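Local coordinates for putative uncharacterized protein (Campylobacter jejuni, PDB 5TPU), which is a cupin-fold protein of the WxcM-like family, of unassigned function, that binds thymidine-5'-diphosphate in a pocket of its beta-barrel domain, at residues A[37-42]-A[118-123]; A[60-65]-A[112-117]. The protein carries 3 engineered substitutions. One frame throughout, in Å; residues are numbered along the deposited sequence.

Contact 1: A[37-42]-A[118-123]; sequences IKRVYY and DFYDAA. Engineered in segment 118-123: Ala122 (natural residue Glu), Ala123 (natural residue Lys). With TYD (thymidine-5'-diphosphate), chain E.
The thymine end of the thymidine-5'-diphosphate pocket is built here, where Arg39 reaches from its strand to the loop 118-123. Its CG lies anti to the backbone N (chi1 168°) and the chain bends only at chi3, which turns the guanidinium side-on to the carbonyl of Asp118. Arg39 NE and NH1 both donate to Asp118 O, each at 2.9 Å; NE lies in the carbonyl plane, NH1 well above it. The remaining nitrogen, Arg39 NH2, donates to O4 of the ligand at 2.8 Å, so three bonds fix the rotation of the group while the Tyr120 backbone lies over one of its faces. Residues 39-42 belong to strand 39-44, outermost in its cupin barrel sheet within the chain, and pair with an antiparallel strand of the second subunit; Lys38 and Arg39 face Ala116 in a classic beta bulge. The Tyr120 ring lies over the thymine, Tyr120 CD1 3.3 Å from ligand C4, with Arg39 NH2 at the ring edge. Ligand C5M, the thymine methyl, sits 3.7 Å above the plane of the Tyr41 ring, over its centre. Farther out, Lys38 CB sits over the centre of the Phe119 ring, a CH-pi contact of 4.1 Å to the centroid.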
ATOM      1  N   ILE A  37      -6.422  -7.279   6.534  1.00 31.41           N
ATOM      2  CA  ILE A  37      -6.449  -6.496   5.322  1.00 29.79           C
ATOM      3  C   ILE A  37      -7.378  -7.188   4.327  1.00 30.26           C
ATOM      4  O   ILE A  37      -7.167  -8.335   3.990  1.00 34.23           O
ATOM      5  CB  ILE A  37      -5.019  -6.412   4.791  1.00 28.18           C
ATOM      6  CG1 ILE A  37      -4.163  -5.604   5.757  1.00 28.90           C
ATOM      7  CG2 ILE A  37      -4.977  -5.820   3.397  1.00 34.33           C
ATOM      8  CD1 ILE A  37      -2.668  -5.821   5.548  1.00 27.77           C
ATOM      9  N   LYS A  38      -8.432  -6.521   3.870  1.00 28.82           N
ATOM     10  CA  LYS A  38      -9.194  -7.059   2.738  1.00 27.18           C
ATOM     11  C   LYS A  38      -8.968  -6.311   1.412  1.00 25.83           C
ATOM     12  O   LYS A  38      -9.271  -6.813   0.313  1.00 23.81           O
ATOM     13  CB  LYS A  38     -10.660  -7.129   3.130  1.00 30.22           C
ATOM     14  CG  LYS A  38     -10.865  -8.039   4.347  1.00 35.03           C
ATOM     15  CD  LYS A  38     -12.085  -8.945   4.273  1.00 38.35           C
ATOM     16  CE  LYS A  38     -12.090  -9.970   5.388  1.00 38.10           C
ATOM     17  NZ  LYS A  38     -10.884 -10.822   5.224  1.00 40.09           N
ATOM     18  N   ARG A  39      -8.387  -5.122   1.537  1.00 20.66           N
ATOM     19  CA  ARG A  39      -8.385  -4.139   0.473  1.00 20.69           C
ATOM     20  C   ARG A  39      -7.222  -3.190   0.744  1.00 21.40           C
ATOM     21  O   ARG A  39      -6.918  -2.832   1.881  1.00 19.87           O
ATOM     22  CB  ARG A  39      -9.730  -3.410   0.381  1.00 19.30           C
ATOM     23  CG  ARG A  39      -9.679  -2.183  -0.510  1.00 22.41           C
ATOM     24  CD  ARG A  39     -10.991  -1.396  -0.667  1.00 21.56           C
ATOM     25  NE  ARG A  39     -11.769  -1.284   0.571  1.00 19.60           N
ATOM     26  CZ  ARG A  39     -12.472  -0.225   0.925  1.00 19.11           C
ATOM     27  NH1 ARG A  39     -13.159  -0.253   2.057  1.00 23.98           N
ATOM     28  NH2 ARG A  39     -12.516   0.867   0.173  1.00 21.31           N
ATOM     29  N   VAL A  40      -6.509  -2.860  -0.322  1.00 21.75           N
ATOM     30  CA  VAL A  40      -5.498  -1.843  -0.261  1.00 21.59           C
ATOM     31  C   VAL A  40      -5.902  -0.915  -1.377  1.00 21.73           C
ATOM     32  O   VAL A  40      -6.255  -1.324  -2.487  1.00 20.28           O
ATOM     33  CB  VAL A  40      -4.090  -2.438  -0.479  1.00 23.57           C
ATOM     34  CG1 VAL A  40      -3.061  -1.334  -0.601  1.00 24.96           C
ATOM     35  CG2 VAL A  40      -3.708  -3.342   0.671  1.00 22.97           C
ATOM     36  N   TYR A  41      -5.903   0.364  -1.086  1.00 20.68           N
ATOM     37  CA  TYR A  41      -6.089   1.322  -2.158  1.00 20.13           C
ATOM     38  C   TYR A  41      -5.170   2.517  -1.994  1.00 19.39           C
ATOM     39  O   TYR A  41      -4.630   2.764  -0.900  1.00 19.67           O
ATOM     40  CB  TYR A  41      -7.569   1.729  -2.233  1.00 19.51           C
ATOM     41  CG  TYR A  41      -8.144   2.546  -1.098  1.00 18.34           C
ATOM     42  CD1 TYR A  41      -8.143   3.924  -1.158  1.00 17.97           C
ATOM     43  CD2 TYR A  41      -8.748   1.937   0.017  1.00 20.03           C
ATOM     44  CE1 TYR A  41      -8.684   4.668  -0.137  1.00 19.37           C
ATOM     45  CE2 TYR A  41      -9.327   2.696   1.046  1.00 17.72           C
ATOM     46  CZ  TYR A  41      -9.298   4.053   0.944  1.00 17.74           C
ATOM     47  OH  TYR A  41      -9.816   4.878   1.892  1.00 18.24           O
ATOM     48  N   TYR A  42      -4.954   3.231  -3.096  1.00 17.57           N
ATOM     49  CA  TYR A  42      -4.070   4.370  -3.037  1.00 15.38           C
ATOM     50  C   TYR A  42      -4.588   5.458  -3.904  1.00 15.02           C
ATOM     51  O   TYR A  42      -5.299   5.196  -4.872  1.00 16.88           O
ATOM     52  CB  TYR A  42      -2.613   3.992  -3.275  1.00 15.46           C
ATOM     53  CG  TYR A  42      -2.385   3.198  -4.466  1.00 15.03           C
ATOM     54  CD1 TYR A  42      -1.973   3.805  -5.656  1.00 16.13           C
ATOM     55  CD2 TYR A  42      -2.628   1.825  -4.460  1.00 17.12           C
ATOM     56  CE1 TYR A  42      -1.817   3.065  -6.821  1.00 16.38           C
ATOM     57  CE2 TYR A  42      -2.448   1.063  -5.616  1.00 15.66           C
ATOM     58  CZ  TYR A  42      -2.040   1.668  -6.795  1.00 17.66           C
ATOM     59  OH  TYR A  42      -1.884   0.907  -7.955  1.00 17.19           O
ATOM     60  N   ASP A 118     -12.072  -3.987   5.174  1.00 23.62           N
ATOM     61  CA  ASP A 118     -13.162  -4.619   4.453  1.00 27.12           C
ATOM     62  C   ASP A 118     -13.225  -4.080   3.035  1.00 30.64           C
ATOM     63  O   ASP A 118     -12.581  -3.045   2.689  1.00 31.19           O
ATOM     64  CB  ASP A 118     -14.475  -4.414   5.231  1.00 28.93           C
ATOM     65  CG  ASP A 118     -15.599  -5.426   4.840  1.00 32.54           C
ATOM     66  OD1 ASP A 118     -15.396  -6.447   4.152  1.00 27.43           O
ATOM     67  OD2 ASP A 118     -16.737  -5.129   5.198  1.00 31.98           O
ATOM     68  N   PHE A 119     -13.982  -4.801   2.218  1.00 27.13           N
ATOM     69  CA  PHE A 119     -14.102  -4.520   0.805  1.00 26.68           C
ATOM     70  C   PHE A 119     -14.854  -3.218   0.553  1.00 27.78           C
ATOM     71  O   PHE A 119     -15.586  -2.772   1.412  1.00 28.51           O
ATOM     72  CB  PHE A 119     -14.846  -5.669   0.151  1.00 26.99           C
ATOM     73  CG  PHE A 119     -14.143  -6.988   0.277  1.00 30.16           C
ATOM     74  CD1 PHE A 119     -13.094  -7.303  -0.564  1.00 30.22           C
ATOM     75  CD2 PHE A 119     -14.561  -7.935   1.212  1.00 31.77           C
ATOM     76  CE1 PHE A 119     -12.445  -8.525  -0.438  1.00 31.76           C
ATOM     77  CE2 PHE A 119     -13.933  -9.161   1.318  1.00 33.12           C
ATOM     78  CZ  PHE A 119     -12.880  -9.466   0.485  1.00 33.15           C
ATOM     79  N   TYR A 120     -14.652  -2.602  -0.609  1.00 25.23           N
ATOM     80  CA  TYR A 120     -15.286  -1.329  -0.951  1.00 25.66           C
ATOM     81  C   TYR A 120     -16.789  -1.513  -1.037  1.00 30.66           C
ATOM     82  O   TYR A 120     -17.241  -2.508  -1.590  1.00 27.73           O
ATOM     83  CB  TYR A 120     -14.853  -0.829  -2.327  1.00 22.70           C
ATOM     84  CG  TYR A 120     -15.642   0.383  -2.814  1.00 22.90           C
ATOM     85  CD1 TYR A 120     -15.479   1.618  -2.215  1.00 23.46           C
ATOM     86  CD2 TYR A 120     -16.528   0.286  -3.875  1.00 18.58           C
ATOM     87  CE1 TYR A 120     -16.196   2.734  -2.631  1.00 27.41           C
ATOM     88  CE2 TYR A 120     -17.254   1.381  -4.302  1.00 21.70           C
ATOM     89  CZ  TYR A 120     -17.103   2.606  -3.687  1.00 26.13           C
ATOM     90  OH  TYR A 120     -17.823   3.711  -4.127  1.00 27.95           O
ATOM     91  N   ASP A 121     -17.537  -0.522  -0.543  1.00 32.99           N
ATOM     92  CA  ASP A 121     -19.004  -0.545  -0.568  1.00 32.28           C
ATOM     93  C   ASP A 121     -19.537   0.897  -0.446  1.00 28.28           C
ATOM     94  O   ASP A 121     -19.438   1.545   0.616  1.00 24.33           O
ATOM     95  CB  ASP A 121     -19.520  -1.493   0.528  1.00 34.39           C
ATOM     96  CG  ASP A 121     -21.036  -1.415   0.726  1.00 42.54           C
ATOM     97  OD1 ASP A 121     -21.761  -0.947  -0.183  1.00 36.85           O
ATOM     98  OD2 ASP A 121     -21.483  -1.804   1.830  1.00 47.98           O
ATOM     99  N   ALA A 122     -20.064   1.410  -1.563  1.00 28.05           N
ATOM    100  CA  ALA A 122     -20.500   2.811  -1.625  1.00 28.98           C
ATOM    101  C   ALA A 122     -21.617   3.055  -0.626  1.00 25.95           C
ATOM    102  O   ALA A 122     -21.802   4.185  -0.201  1.00 28.64           O
ATOM    103  CB  ALA A 122     -20.956   3.222  -3.028  1.00 29.47           C
ATOM    104  N   ALA A 123     -22.339   2.005  -0.245  1.00 25.81           N
ATOM    105  CA  ALA A 123     -23.498   2.147   0.642  1.00 32.40           C
ATOM    106  C   ALA A 123     -23.088   2.389   2.088  1.00 31.87           C
ATOM    107  O   ALA A 123     -23.866   2.932   2.873  1.00 33.59           O
ATOM    108  CB  ALA A 123     -24.396   0.907   0.553  1.00 31.34           C
TER
HETATM  109  PA  TYD E 200     -13.945   8.272  -2.473  1.00 19.88           P
HETATM  110  O1A TYD E 200     -13.275   9.610  -2.605  1.00 20.33           O
HETATM  111  O2A TYD E 200     -13.670   7.315  -1.375  1.00 19.80           O
HETATM  112  O3A TYD E 200     -15.544   8.345  -2.523  1.00 20.97           O
HETATM  113  PB  TYD E 200     -16.444   9.563  -3.093  1.00 24.90           P
HETATM  114  O1B TYD E 200     -17.732   8.792  -3.428  1.00 22.68           O
HETATM  115  O2B TYD E 200     -15.736  10.033  -4.328  1.00 19.37           O
HETATM  116  O3B TYD E 200     -16.463  10.550  -1.971  1.00 28.95           O
HETATM  117  O5' TYD E 200     -13.418   7.391  -3.667  1.00 19.76           O
HETATM  118  C5' TYD E 200     -13.078   7.983  -4.916  1.00 18.23           C
HETATM  119  C4' TYD E 200     -13.603   7.116  -6.028  1.00 17.74           C
HETATM  120  O4' TYD E 200     -13.119   5.772  -5.966  1.00 17.98           O
HETATM  121  C3' TYD E 200     -15.095   7.010  -5.941  1.00 19.79           C
HETATM  122  O3' TYD E 200     -15.542   7.262  -7.287  1.00 21.21           O
HETATM  123  C2' TYD E 200     -15.361   5.624  -5.326  1.00 17.82           C
HETATM  124  C1' TYD E 200     -14.150   4.860  -5.796  1.00 17.89           C
HETATM  125  N1  TYD E 200     -13.575   3.899  -4.896  1.00 19.47           N
HETATM  126  C2  TYD E 200     -13.381   2.577  -5.353  1.00 20.01           C
HETATM  127  O2  TYD E 200     -13.714   2.258  -6.530  1.00 20.44           O
HETATM  128  N3  TYD E 200     -12.834   1.662  -4.540  1.00 19.48           N
HETATM  129  C4  TYD E 200     -12.426   1.956  -3.285  1.00 18.35           C
HETATM  130  O4  TYD E 200     -11.904   1.068  -2.577  1.00 15.40           O
HETATM  131  C5  TYD E 200     -12.597   3.339  -2.813  1.00 18.25           C
HETATM  132  C5M TYD E 200     -12.184   3.775  -1.452  1.00 21.48           C
HETATM  133  C6  TYD E 200     -13.159   4.276  -3.664  1.00 19.87           C

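Contact 2: A[60-65]-A[112-117]; sequences LEQVLI and LLVLAS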
ATOM      1  N   LEU A  60     -15.968  -0.090   9.132  1.00 26.61           N
ATOM      2  CA  LEU A  60     -14.723  -0.097   8.382  1.00 23.41           C
ATOM      3  C   LEU A  60     -13.607   0.541   9.203  1.00 21.84           C
ATOM      4  O   LEU A  60     -13.718   1.684   9.716  1.00 20.18           O
ATOM      5  CB  LEU A  60     -14.923   0.644   7.055  1.00 22.00           C
ATOM      6  CG  LEU A  60     -13.673   0.799   6.167  1.00 21.91           C
ATOM      7  CD1 LEU A  60     -13.217  -0.553   5.677  1.00 20.91           C
ATOM      8  CD2 LEU A  60     -13.963   1.778   5.025  1.00 22.69           C
ATOM      9  N   GLU A  61     -12.526  -0.218   9.289  1.00 21.20           N
ATOM     10  CA  GLU A  61     -11.264   0.292   9.807  1.00 21.91           C
ATOM     11  C   GLU A  61     -10.242   0.459   8.707  1.00 22.27           C
ATOM     12  O   GLU A  61     -10.229  -0.334   7.746  1.00 22.35           O
ATOM     13  CB  GLU A  61     -10.711  -0.696  10.803  1.00 21.74           C
ATOM     14  CG  GLU A  61     -11.644  -0.891  12.001  1.00 22.49           C
ATOM     15  CD  GLU A  61     -11.108  -1.973  12.905  1.00 25.06           C
ATOM     16  OE1 GLU A  61     -10.188  -1.734  13.731  1.00 21.89           O
ATOM     17  OE2 GLU A  61     -11.593  -3.087  12.720  1.00 26.62           O
ATOM     18  N   GLN A  62      -9.379   1.458   8.886  1.00 20.19           N
ATOM     19  CA  GLN A  62      -8.304   1.755   7.942  1.00 19.56           C
ATOM     20  C   GLN A  62      -6.980   2.141   8.600  1.00 21.12           C
ATOM     21  O   GLN A  62      -6.940   2.677   9.710  1.00 22.26           O
ATOM     22  CB  GLN A  62      -8.715   2.905   7.015  1.00 19.37           C
ATOM     23  CG  GLN A  62      -9.920   2.649   6.116  1.00 23.95           C
ATOM     24  CD  GLN A  62     -10.604   3.959   5.749  1.00 28.84           C
ATOM     25  OE1 GLN A  62     -11.050   4.709   6.624  1.00 31.11           O
ATOM     26  NE2 GLN A  62     -10.622   4.270   4.482  1.00 27.05           N
ATOM     27  N   VAL A  63      -5.886   1.936   7.877  1.00 19.15           N
ATOM     28  CA  VAL A  63      -4.640   2.625   8.204  1.00 18.70           C
ATOM     29  C   VAL A  63      -4.182   3.448   7.033  1.00 16.59           C
ATOM     30  O   VAL A  63      -4.027   2.903   5.950  1.00 18.70           O
ATOM     31  CB  VAL A  63      -3.557   1.635   8.622  1.00 18.41           C
ATOM     32  CG1 VAL A  63      -2.199   2.326   8.692  1.00 19.41           C
ATOM     33  CG2 VAL A  63      -3.954   1.007   9.938  1.00 19.45           C
ATOM     34  N   LEU A  64      -3.968   4.737   7.268  1.00 15.55           N
ATOM     35  CA  LEU A  64      -3.558   5.715   6.238  1.00 15.28           C
ATOM     36  C   LEU A  64      -2.073   5.989   6.324  1.00 14.96           C
ATOM     37  O   LEU A  64      -1.601   6.343   7.410  1.00 15.34           O
ATOM     38  CB  LEU A  64      -4.294   7.055   6.424  1.00 15.58           C
ATOM     39  CG  LEU A  64      -5.705   7.163   5.816  1.00 15.26           C
ATOM     40  CD1 LEU A  64      -6.606   6.056   6.335  1.00 16.35           C
ATOM     41  CD2 LEU A  64      -6.298   8.518   6.115  1.00 15.65           C
ATOM     42  N   ILE A  65      -1.346   5.873   5.211  1.00 14.91           N
ATOM     43  CA  ILE A  65       0.075   6.232   5.166  1.00 15.19           C
ATOM     44  C   ILE A  65       0.305   7.199   4.006  1.00 14.88           C
ATOM     45  O   ILE A  65      -0.071   6.916   2.884  1.00 15.10           O
ATOM     46  CB  ILE A  65       0.904   4.950   4.969  1.00 16.19           C
ATOM     47  CG1 ILE A  65       0.756   4.021   6.168  1.00 17.61           C
ATOM     48  CG2 ILE A  65       2.380   5.241   4.734  1.00 15.79           C
ATOM     49  CD1 ILE A  65       0.983   2.563   5.839  1.00 16.60           C
ATOM     50  N   LEU A 112      -1.360   8.814  -1.127  1.00 13.25           N
ATOM     51  CA  LEU A 112      -1.856   8.244   0.098  1.00 12.30           C
ATOM     52  C   LEU A 112      -2.135   6.774  -0.106  1.00 11.78           C
ATOM     53  O   LEU A 112      -2.885   6.432  -0.980  1.00 13.06           O
ATOM     54  CB  LEU A 112      -3.149   8.931   0.449  1.00 12.33           C
ATOM     55  CG  LEU A 112      -3.976   8.349   1.605  1.00 12.28           C
ATOM     56  CD1 LEU A 112      -3.255   8.438   2.936  1.00 11.90           C
ATOM     57  CD2 LEU A 112      -5.244   9.167   1.620  1.00 12.23           C
ATOM     58  N   LEU A 113      -1.544   5.938   0.735  1.00 11.97           N
ATOM     59  CA  LEU A 113      -1.780   4.528   0.834  1.00 12.63           C
ATOM     60  C   LEU A 113      -2.756   4.231   1.971  1.00 13.98           C
ATOM     61  O   LEU A 113      -2.643   4.792   3.082  1.00 14.32           O
ATOM     62  CB  LEU A 113      -0.473   3.794   1.071  1.00 14.08           C
ATOM     63  CG  LEU A 113      -0.627   2.269   1.220  1.00 14.58           C
ATOM     64  CD1 LEU A 113      -1.061   1.667  -0.104  1.00 15.47           C
ATOM     65  CD2 LEU A 113       0.698   1.659   1.661  1.00 14.17           C
ATOM     66  N   VAL A 114      -3.739   3.394   1.671  1.00 14.57           N
ATOM     67  CA  VAL A 114      -4.772   3.031   2.649  1.00 16.49           C
ATOM     68  C   VAL A 114      -4.940   1.553   2.682  1.00 17.74           C
ATOM     69  O   VAL A 114      -5.104   0.953   1.647  1.00 17.04           O
ATOM     70  CB  VAL A 114      -6.133   3.689   2.411  1.00 16.82           C
ATOM     71  CG1 VAL A 114      -7.083   3.223   3.492  1.00 19.64           C
ATOM     72  CG2 VAL A 114      -6.024   5.198   2.425  1.00 15.39           C
ATOM     73  N   LEU A 115      -4.816   0.988   3.888  1.00 19.39           N
ATOM     74  CA  LEU A 115      -5.057  -0.420   4.179  1.00 18.44           C
ATOM     75  C   LEU A 115      -6.449  -0.461   4.805  1.00 19.66           C
ATOM     76  O   LEU A 115      -6.726   0.285   5.742  1.00 18.90           O
ATOM     77  CB  LEU A 115      -4.000  -0.926   5.163  1.00 20.21           C
ATOM     78  CG  LEU A 115      -2.613  -1.421   4.654  1.00 24.77           C
ATOM     79  CD1 LEU A 115      -2.072  -0.794   3.382  1.00 21.99           C
ATOM     80  CD2 LEU A 115      -1.512  -1.349   5.715  1.00 24.53           C
ATOM     81  N   ALA A 116      -7.362  -1.264   4.268  1.00 19.52           N
ATOM     82  CA  ALA A 116      -8.746  -1.294   4.764  1.00 18.18           C
ATOM     83  C   ALA A 116      -9.176  -2.657   5.303  1.00 19.50           C
ATOM     84  O   ALA A 116      -8.833  -3.702   4.739  1.00 22.06           O
ATOM     85  CB  ALA A 116      -9.660  -0.886   3.647  1.00 21.53           C
ATOM     86  N   SER A 117      -9.929  -2.657   6.397  1.00 19.68           N
ATOM     87  CA  SER A 117     -10.412  -3.904   6.990  1.00 21.50           C
ATOM     88  C   SER A 117     -11.487  -4.634   6.177  1.00 23.94           C
ATOM     89  O   SER A 117     -11.831  -5.760   6.492  1.00 25.69           O
ATOM     90  CB  SER A 117     -11.021  -3.588   8.340  1.00 20.19           C
ATOM     91  OG  SER A 117     -12.127  -2.707   8.213  1.00 18.06           O
TER
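Leu64 lies alongside Val114, both side chains pointing the same way, with Leu64 CG 3.9 Å from Val114 CG2. Leu64 CB also meets Leu112 CD1, again at 3.9 Å, the two side chains crossing at a slant. Val114 CG1, anti to the backbone N (chi1 -180°), is turned to Gln62, whose NE2 comes within 3.8 Å of it, while Gln62 OE1 accepts a hydrogen bond from Arg101. Met103 of strand 99-104, in the other sheet, packs on Leu64 and Leu112 from the side that bears Gln62, Leu64, Val114 and Ala116. Val63, Leu115, Ile65 and Leu113 occupy the reverse face, where Leu113, Leu115 and Ile65 pack against the second subunit. Strands 62-65 and 112-116 are antiparallel neighbours in one sheet of the cupin barrel, 166° between their directions. Val63 with Leu115 and Ile65 with Leu113 are hydrogen-bonded pairs, each joined by two backbone bonds; Gln62 with Ala116 and Leu64 with Val114 are non-hydrogen-bonded pairs, whose alpha carbons make CA-H...O contacts to carbonyls of adjoining residues, such as Gln62 CA to Leu115 O. Beyond the last bridge Ser117 continues the pairing: its N donates to Glu61 O at 2.7 Å, and its OG accepts from Glu61 N at 2.7 Å. The chi1 of 61° sets OG between Ser117 N and the carbonyl carbon, within reach of that amide. A side-chain oxygen thus accepts the N-H hydrogen bond of Glu61 that in a regular strand pair would go to a backbone carbonyl, and at this end the pairing passes from backbone to side chain.

How the contacts relate
Contact 2 is nested inside the chain loop that contact 1 closes, and their centres lie about 9 Å apart. Segment 112-117 runs directly into 118-123, so the strand paired with 60-65 in contact 2 leads into the loop that Arg39 grips. Strands 39-44 and 111-116 are neighbours in one sheet: Val114 N lies 2.8 Å from Tyr41 O and Ala116 N 2.9 Å from Arg39 O, both probable hydrogen bonds. Contact 1 meets thymidine-5'-diphosphate directly, whereas in contact 2 the side chain of Gln62 stays about 6 Å from it. Tyr41 OH lies 2.8 Å from Gln62 NE2. Both contacts also touch the second subunit, whose Arg21 also hydrogen-bonds the ligand.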